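PDB 6OHH: EF1p2_mFAP2b from Synthetic construct, which binds the fluorogenic dye DFHBI inside a de novo designed beta barrel and carries an EF-hand-like calcium site, probably to report calcium by fluorescence. Local coordinates for residues L10-W15 and M89-F95. Residues are numbered along the deposited sequence; the frame is centred on the assembly and turned at random.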
# COMPACT_ATOMS: atom_id res chain seq x y z
N LEU A 10 1.16 -1.31 -16.48
CA LEU A 10 2.43 -0.75 -16.02
C LEU A 10 2.94 -1.39 -14.73
O LEU A 10 4.14 -1.32 -14.45
CB LEU A 10 2.30 0.76 -15.81
CG LEU A 10 1.69 1.62 -16.91
CD1 LEU A 10 1.31 2.99 -16.36
CD2 LEU A 10 2.65 1.76 -18.08
N LEU A 11 2.05 -2.00 -13.93
CA LEU A 11 2.40 -2.39 -12.57
C LEU A 11 3.43 -3.52 -12.47
O LEU A 11 4.33 -3.41 -11.63
CB LEU A 11 1.13 -2.73 -11.79
CG LEU A 11 0.23 -1.52 -11.52
CD1 LEU A 11 -0.97 -1.92 -10.68
CD2 LEU A 11 1.02 -0.40 -10.83
N PRO A 12 3.32 -4.65 -13.23
CA PRO A 12 4.22 -5.80 -12.98
C PRO A 12 5.68 -5.43 -12.76
O PRO A 12 6.29 -4.74 -13.57
CB PRO A 12 4.05 -6.64 -14.25
CG PRO A 12 2.65 -6.39 -14.66
CD PRO A 12 2.38 -4.94 -14.34
N GLY A 13 6.22 -5.87 -11.63
CA GLY A 13 7.58 -5.53 -11.27
C GLY A 13 7.68 -4.82 -9.93
O GLY A 13 6.75 -4.85 -9.12
N THR A 14 8.80 -4.14 -9.71
CA THR A 14 9.12 -3.52 -8.44
C THR A 14 8.98 -2.00 -8.52
O THR A 14 9.37 -1.39 -9.52
CB THR A 14 10.54 -3.89 -8.01
OG1 THR A 14 10.61 -5.31 -7.81
CG2 THR A 14 10.94 -3.17 -6.71
N TRP A 15 8.39 -1.41 -7.48
CA TRP A 15 8.21 0.03 -7.36
C TRP A 15 8.81 0.51 -6.04
O TRP A 15 8.65 -0.15 -5.01
CB TRP A 15 6.72 0.40 -7.42
CG TRP A 15 6.08 0.10 -8.74
CD1 TRP A 15 5.77 -1.13 -9.25
CD2 TRP A 15 5.66 1.06 -9.73
NE1 TRP A 15 5.19 -1.00 -10.49
CE2 TRP A 15 5.12 0.33 -10.80
CE3 TRP A 15 5.71 2.45 -9.80
CZ2 TRP A 15 4.61 0.96 -11.94
CZ3 TRP A 15 5.21 3.07 -10.93
CH2 TRP A 15 4.66 2.33 -11.99
N MET A 89 -2.73 6.53 -11.35
CA MET A 89 -1.63 6.74 -12.29
C MET A 89 -1.37 8.22 -12.50
O MET A 89 -2.27 8.98 -12.88
CB MET A 89 -1.95 6.06 -13.61
CG MET A 89 -0.89 6.24 -14.67
SD MET A 89 -1.35 5.33 -16.14
CE MET A 89 -3.02 5.93 -16.35
N ASP A 90 -0.13 8.63 -12.27
CA ASP A 90 0.31 10.00 -12.52
C ASP A 90 1.14 10.11 -13.79
O ASP A 90 1.10 11.14 -14.46
CB ASP A 90 1.13 10.51 -11.32
CG ASP A 90 1.25 12.01 -11.30
OD1 ASP A 90 0.22 12.70 -11.16
OD2 ASP A 90 2.39 12.51 -11.42
N SER A 91 1.86 9.04 -14.12
CA SER A 91 2.67 8.94 -15.32
C SER A 91 2.98 7.47 -15.52
O SER A 91 2.64 6.64 -14.67
CB SER A 91 3.97 9.76 -15.18
OG SER A 91 4.95 9.04 -14.45
N PRO A 92 3.61 7.09 -16.64
CA PRO A 92 3.96 5.67 -16.81
C PRO A 92 4.88 5.15 -15.72
O PRO A 92 4.93 3.94 -15.49
CB PRO A 92 4.64 5.64 -18.18
CG PRO A 92 4.02 6.77 -18.91
CD PRO A 92 3.81 7.85 -17.89
N THR A 93 5.60 6.02 -15.01
CA THR A 93 6.53 5.59 -13.97
C THR A 93 6.18 6.10 -12.58
O THR A 93 7.03 6.02 -11.68
CB THR A 93 7.95 6.00 -14.35
OG1 THR A 93 8.01 7.43 -14.46
CG2 THR A 93 8.36 5.37 -15.67
N GLN A 94 4.97 6.62 -12.36
CA GLN A 94 4.62 7.14 -11.04
C GLN A 94 3.14 6.98 -10.76
O GLN A 94 2.29 7.31 -11.60
CB GLN A 94 5.02 8.62 -10.91
CG GLN A 94 4.70 9.19 -9.54
CD GLN A 94 5.34 10.55 -9.30
OE1 GLN A 94 6.56 10.70 -9.42
NE2 GLN A 94 4.52 11.54 -8.97
N PHE A 95 2.83 6.50 -9.55
CA PHE A 95 1.47 6.36 -9.05
C PHE A 95 1.36 7.08 -7.72
O PHE A 95 2.32 7.14 -6.95
CB PHE A 95 1.07 4.88 -8.87
CG PHE A 95 0.62 4.20 -10.13
CD1 PHE A 95 1.54 3.76 -11.07
CD2 PHE A 95 -0.73 3.97 -10.37
CE1 PHE A 95 1.12 3.12 -12.23
CE2 PHE A 95 -1.16 3.33 -11.53
CZ PHE A 95 -0.23 2.91 -12.46
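Trp15 and Phe95 meet in an offset edge-to-face aromatic contact that helps close one end of the beta barrel, where the run from helix 6-10 into strand 13-21 faces the turn between strands 81-89 and 94-102. Phe95 turns its edge to the face of the indole's six-membered ring, with the planes at 84° and the ring centroids 5.3 Å apart; the closest atoms are Trp15 CH2 and Phe95 CD1. In Trp15, CG lies beside the backbone N (chi1 -65°), which turns the NE1 edge of the ring toward Leu11, and NE1 gives a nearly straight hydrogen bond of 2.8 Å to Leu11 O, with the acceptor in the ring plane. The far rim of the indole reaches the turn, CZ3 lying 3.5 Å from Thr93 O. Leu11 sets CD2 over one face of the Phe95 ring in a CH-pi contact, 4.1 Å from the centroid; Met89 CA lies against the opposite face. Further out, Leu10 CD1 packs 3.5 Å from Met89 SD and also rests on Pro92 CA. A leucine in place of Trp15 would probably leave Leu11 O without its indole donor and the edge of Phe95 without an aromatic face. Within the turn, Ser91 OG accepts from Thr93 N in an ST turn, while Gln94 O takes both Asp90 N and Ser91 N at a classic beta bulge. Strand 119-127 lies between the two strands, adding Leu125 and Arg127 beside Trp15. With the side chain of Trp15 about 8 Å from the bound dye, these apolar groups and helix 6-10 pack at one end of this designed eight-stranded antiparallel beta barrel.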